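Local coordinates for protein prophage lambdalm01, antigen B (Listeria monocytogenes, PDB 4ACV) that probably serves as a phage tail terminator, forming a six-subunit ring that caps the finished tail tube and ends its growth, at residues Lys57-Ile62 against Ser116-Ile121; His63-Glu68 against Leu110-Thr115. All coordinates share one frame; numbering follows the deposited sequence.

Overall arrangement
Interaction 1 (57-62 with 116-121) and interaction 2 (63-68 with 110-115) are consecutive lengths of one antiparallel strand pair, 55-66 with 110-122, their centres about 19 Å apart. They meet where Ile62 N lies 2.7 Å from Thr115 O, a probable hydrogen bond, so the ladder runs on across the boundary; interaction 2 is nested inside the chain loop that interaction 1 closes. Interaction 1 is central, about 6 Å from the centre of the chain, and touches no other subunit. Interaction 2 lies about 15 Å out, and its Ile111 and Thr115 pack on a neighbouring subunit. Helix 71-82 lies against the same sheet face along both.

Interaction 1 of 2, residues Lys57-Ile62 against Ser116-Ile121; sequences KYRFAI and SFEVSI
Phe117 sets its CB over one face of the Phe60 ring, 4.1 Å from the ring centroid, a CH-pi contact offset toward the rim. The two rings meet obliquely, with Phe60 CE1 3.8 Å from Phe117 CD2 and the planes at 32°. Phe60 reaches this place with its CG between the backbone N and carbonyl carbon (chi1 59°), while Ile62 CG1 comes up to the edge of the Phe117 ring. Helix 71-82 covers the Phe117 side chain through Asp78 and Ile81.

Tyr58 is on the same face: its CB rests on Val119 CG2, and its CE1 lies 3.8 Å from Ile121 CD1, the two side chains crossing at about a right angle. Its hydroxyl bonds to the backbone O of Leu4.

Glu118 occupies the other face. With CG anti to the backbone N (chi1 173°) and the chain extended, its carboxylate lies among three basic groups that probably keep it ionised. Arg59 NE donates to the anti lone pair of Glu118 OE2 at 3.0 Å, from alongside, and Lys57 NZ forms a salt bridge, its hydrogen bond weak at 3.2 Å, to Glu118 OE1, an oxygen also bridged by Arg97. Asp44 pairs with Arg59 NH1.

Between the faces run paired backbone bonds, Tyr58 N to Val119 O and Val119 N to Tyr58 O, both 2.8 Å; Phe60 and Phe117 form the next hydrogen-bonded pair. The whole is an antiparallel, two-faced beta ladder, largely apolar on the face that helix 71-82 partly covers and salt-bridged on the reverse, at the heart of an alpha-beta fold consistent with the tail-terminator family.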
# COMPACT_ATOMS: atom_id res chain seq x y z
N LYS B 57 15.92 -12.26 9.43
CA LYS B 57 15.62 -12.54 8.03
C LYS B 57 16.17 -11.43 7.15
O LYS B 57 15.93 -10.26 7.40
CB LYS B 57 14.12 -12.65 7.79
CG LYS B 57 13.47 -13.88 8.40
CD LYS B 57 11.99 -13.94 8.08
CE LYS B 57 11.35 -15.21 8.63
NZ LYS B 57 10.02 -15.48 8.02
N TYR B 58 16.90 -11.82 6.11
CA TYR B 58 17.34 -10.87 5.10
C TYR B 58 16.69 -11.21 3.77
O TYR B 58 16.62 -12.38 3.36
CB TYR B 58 18.86 -10.93 4.92
CG TYR B 58 19.71 -10.71 6.16
CD1 TYR B 58 19.71 -11.62 7.21
CD2 TYR B 58 20.56 -9.61 6.25
CE1 TYR B 58 20.51 -11.42 8.34
CE2 TYR B 58 21.37 -9.42 7.36
CZ TYR B 58 21.34 -10.33 8.40
OH TYR B 58 22.15 -10.12 9.50
N ARG B 59 16.22 -10.18 3.08
CA ARG B 59 15.64 -10.35 1.76
C ARG B 59 16.46 -9.64 0.69
O ARG B 59 16.90 -8.50 0.85
CB ARG B 59 14.19 -9.89 1.74
CG ARG B 59 13.30 -10.73 2.63
CD ARG B 59 11.84 -10.26 2.69
NE ARG B 59 11.26 -10.69 3.96
CZ ARG B 59 11.11 -9.90 5.03
NH1 ARG B 59 11.43 -8.61 4.97
NH2 ARG B 59 10.60 -10.40 6.15
N PHE B 60 16.68 -10.33 -0.42
CA PHE B 60 17.39 -9.74 -1.53
C PHE B 60 16.91 -10.43 -2.80
O PHE B 60 16.23 -11.46 -2.74
CB PHE B 60 18.91 -9.92 -1.34
CG PHE B 60 19.34 -11.35 -1.24
CD1 PHE B 60 19.54 -12.11 -2.38
CD2 PHE B 60 19.53 -11.94 0.01
CE1 PHE B 60 19.93 -13.44 -2.30
CE2 PHE B 60 19.92 -13.27 0.10
CZ PHE B 60 20.12 -14.02 -1.06
N ALA B 61 17.24 -9.84 -3.94
CA ALA B 61 16.81 -10.39 -5.21
C ALA B 61 18.00 -10.53 -6.15
O ALA B 61 18.91 -9.70 -6.14
CB ALA B 61 15.73 -9.50 -5.85
N ILE B 62 17.99 -11.58 -6.96
CA ILE B 62 18.99 -11.71 -8.00
C ILE B 62 18.41 -11.23 -9.32
O ILE B 62 17.38 -11.74 -9.76
CB ILE B 62 19.47 -13.15 -8.16
CG1 ILE B 62 20.06 -13.65 -6.84
CG2 ILE B 62 20.50 -13.23 -9.28
CD1 ILE B 62 21.27 -12.86 -6.38
N SER B 116 13.62 -13.63 -6.06
CA SER B 116 13.66 -13.08 -4.71
C SER B 116 13.81 -14.13 -3.64
O SER B 116 13.10 -15.14 -3.61
CB SER B 116 12.44 -12.19 -4.44
OG SER B 116 12.49 -11.03 -5.26
N PHE B 117 14.76 -13.87 -2.74
CA PHE B 117 15.09 -14.77 -1.64
C PHE B 117 14.88 -14.15 -0.28
O PHE B 117 14.96 -12.92 -0.10
CB PHE B 117 16.55 -15.20 -1.74
CG PHE B 117 16.84 -16.09 -2.91
CD1 PHE B 117 16.61 -17.47 -2.83
CD2 PHE B 117 17.36 -15.57 -4.09
CE1 PHE B 117 16.89 -18.30 -3.91
CE2 PHE B 117 17.64 -16.40 -5.17
CZ PHE B 117 17.41 -17.77 -5.08
N GLU B 118 14.64 -15.02 0.68
CA GLU B 118 14.69 -14.65 2.08
C GLU B 118 15.59 -15.64 2.77
O GLU B 118 15.36 -16.84 2.68
CB GLU B 118 13.30 -14.72 2.71
CG GLU B 118 13.33 -14.50 4.21
CD GLU B 118 11.96 -14.56 4.82
OE1 GLU B 118 11.51 -15.67 5.20
OE2 GLU B 118 11.31 -13.49 4.91
N VAL B 119 16.61 -15.15 3.45
CA VAL B 119 17.46 -16.04 4.23
C VAL B 119 17.33 -15.76 5.71
O VAL B 119 17.25 -14.61 6.13
CB VAL B 119 18.94 -15.94 3.82
CG1 VAL B 119 19.11 -16.36 2.37
CG2 VAL B 119 19.47 -14.55 4.07
N SER B 120 17.32 -16.83 6.50
CA SER B 120 17.33 -16.76 7.95
C SER B 120 18.72 -17.06 8.46
O SER B 120 19.33 -18.09 8.12
CB SER B 120 16.34 -17.74 8.57
OG SER B 120 15.01 -17.31 8.36
N ILE B 121 19.22 -16.16 9.29
CA ILE B 121 20.53 -16.30 9.90
C ILE B 121 20.42 -16.26 11.43
O ILE B 121 19.73 -15.42 12.01
CB ILE B 121 21.48 -15.20 9.38
CG1 ILE B 121 21.62 -15.35 7.86
CG2 ILE B 121 22.83 -15.27 10.09
CD1 ILE B 121 22.57 -14.36 7.23

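Interaction 2 of 2, residues His63-Glu68 against Leu110-Thr115; sequences HHYTNE and LIHAKT
Leu110 meets Asn67 and Tyr65: Leu110 CD2 lies 3.6 Å from Asn67 ND2, and Leu110 CD1 nears the Tyr65 ring. Ile111 pairs with Thr66 through two backbone bonds, Ile111 N to Thr66 O at 2.8 Å and Thr66 N to Ile111 O at 3.1 Å; its CG1 also covers the backbone of Glu68, whose carbonyl O accepts a bond from Thr66 OG1.

His112 joins two aromatic partners. Its CG anti to the backbone N (chi1 176°) lays the imidazole over one face of the Tyr65 ring as an offset stack, centroids 4.0 Å apart and planes at 16°. The His112 NE2 meets His63 ND1 rim to rim, in a nearly straight hydrogen bond of 2.8 Å. Ala113, on the other face, forms a hydrogen-bonded pair with His64, whose N lies 2.7 Å from Ala113 O; Val74 of helix 71-82 packs on both side chains. Lys114 runs extended beside His63, its CD 3.7 Å from His63 CE1.

The two imidazoles form a hydrogen-bonded chain between two carboxylates: Glu41 binds His63 NE2 and Glu107 binds His112 ND1, so all four ring nitrogens have partners and both rings are fixed in rotation. If both glutamates are ionised, the outer nitrogens would each carry a proton and the inter-ring bond a third, giving the pair one net positive charge; nearby Lys114 would oppose this, and the linkage may respond to pH.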
# COMPACT_ATOMS: atom_id res chain seq x y z
N HIS B 63 19.07 -10.25 -9.93
CA HIS B 63 18.69 -9.73 -11.24
C HIS B 63 19.60 -10.28 -12.32
O HIS B 63 20.78 -9.96 -12.36
CB HIS B 63 18.74 -8.21 -11.26
CG HIS B 63 17.74 -7.56 -10.36
ND1 HIS B 63 16.47 -7.24 -10.78
CD2 HIS B 63 17.82 -7.18 -9.06
CE1 HIS B 63 15.81 -6.69 -9.78
NE2 HIS B 63 16.61 -6.64 -8.73
N HIS B 64 19.04 -11.11 -13.19
CA HIS B 64 19.80 -11.75 -14.27
C HIS B 64 19.33 -11.22 -15.64
O HIS B 64 18.27 -11.62 -16.13
CB HIS B 64 19.64 -13.27 -14.18
CG HIS B 64 20.59 -14.05 -15.03
ND1 HIS B 64 21.96 -13.83 -15.01
CD2 HIS B 64 20.39 -15.07 -15.91
CE1 HIS B 64 22.55 -14.67 -15.85
NE2 HIS B 64 21.62 -15.43 -16.40
N TYR B 65 20.11 -10.33 -16.24
CA TYR B 65 19.82 -9.79 -17.57
C TYR B 65 20.63 -10.51 -18.64
O TYR B 65 21.85 -10.61 -18.53
CB TYR B 65 20.16 -8.30 -17.66
CG TYR B 65 19.34 -7.40 -16.78
CD1 TYR B 65 19.67 -7.23 -15.44
CD2 TYR B 65 18.26 -6.70 -17.29
CE1 TYR B 65 18.93 -6.39 -14.62
CE2 TYR B 65 17.52 -5.85 -16.49
CZ TYR B 65 17.85 -5.70 -15.15
OH TYR B 65 17.12 -4.86 -14.34
N THR B 66 19.96 -10.97 -19.68
CA THR B 66 20.62 -11.68 -20.76
C THR B 66 20.02 -11.25 -22.09
O THR B 66 18.91 -10.72 -22.13
CB THR B 66 20.43 -13.18 -20.61
OG1 THR B 66 19.06 -13.44 -20.30
CG2 THR B 66 21.29 -13.71 -19.48
N ASN B 67 20.76 -11.48 -23.16
CA ASN B 67 20.28 -11.18 -24.51
C ASN B 67 19.02 -11.96 -24.89
O ASN B 67 18.26 -11.55 -25.77
CB ASN B 67 21.38 -11.48 -25.52
CG ASN B 67 22.48 -10.46 -25.49
OD1 ASN B 67 23.63 -10.77 -25.80
ND2 ASN B 67 22.13 -9.24 -25.10
N GLU B 68 18.81 -13.09 -24.23
CA GLU B 68 17.64 -13.93 -24.48
C GLU B 68 17.41 -14.89 -23.31
O GLU B 68 18.20 -14.92 -22.37
CB GLU B 68 17.82 -14.71 -25.78
CG GLU B 68 18.88 -15.76 -25.71
CD GLU B 68 19.15 -16.36 -27.07
OE1 GLU B 68 18.95 -15.65 -28.07
OE2 GLU B 68 19.55 -17.54 -27.12
N LEU B 110 16.68 -6.71 -23.70
CA LEU B 110 17.16 -7.71 -22.74
C LEU B 110 16.01 -8.50 -22.14
O LEU B 110 14.88 -8.02 -22.04
CB LEU B 110 17.98 -7.04 -21.63
CG LEU B 110 19.27 -6.34 -22.08
CD1 LEU B 110 19.84 -5.43 -20.99
CD2 LEU B 110 20.31 -7.36 -22.56
N ILE B 111 16.31 -9.74 -21.79
CA ILE B 111 15.43 -10.53 -20.93
C ILE B 111 15.84 -10.33 -19.46
O ILE B 111 16.98 -10.60 -19.05
CB ILE B 111 15.46 -12.02 -21.32
CG1 ILE B 111 15.04 -12.19 -22.79
CG2 ILE B 111 14.59 -12.84 -20.39
CD1 ILE B 111 13.66 -11.62 -23.12
N HIS B 112 14.92 -9.81 -18.66
CA HIS B 112 15.22 -9.51 -17.28
C HIS B 112 14.59 -10.56 -16.38
O HIS B 112 13.37 -10.67 -16.31
CB HIS B 112 14.72 -8.11 -16.92
CG HIS B 112 14.91 -7.75 -15.48
ND1 HIS B 112 14.33 -6.65 -14.90
CD2 HIS B 112 15.63 -8.36 -14.50
CE1 HIS B 112 14.67 -6.60 -13.62
NE2 HIS B 112 15.45 -7.62 -13.35
N ALA B 113 15.43 -11.34 -15.70
CA ALA B 113 14.95 -12.33 -14.74
C ALA B 113 15.26 -11.89 -13.31
O ALA B 113 16.38 -11.52 -12.98
CB ALA B 113 15.55 -13.69 -15.02
N LYS B 114 14.24 -11.94 -12.48
CA LYS B 114 14.34 -11.48 -11.11
C LYS B 114 13.87 -12.58 -10.17
O LYS B 114 12.74 -13.06 -10.26
CB LYS B 114 13.49 -10.23 -10.93
CG LYS B 114 13.51 -9.69 -9.54
CD LYS B 114 12.59 -8.50 -9.40
CE LYS B 114 12.52 -8.06 -7.95
NZ LYS B 114 11.69 -6.85 -7.79
N THR B 115 14.75 -12.98 -9.25
CA THR B 115 14.46 -14.04 -8.30
C THR B 115 14.66 -13.53 -6.88
O THR B 115 15.73 -13.06 -6.52
CB THR B 115 15.39 -15.24 -8.52
OG1 THR B 115 15.23 -15.73 -9.85
CG2 THR B 115 15.10 -16.34 -7.49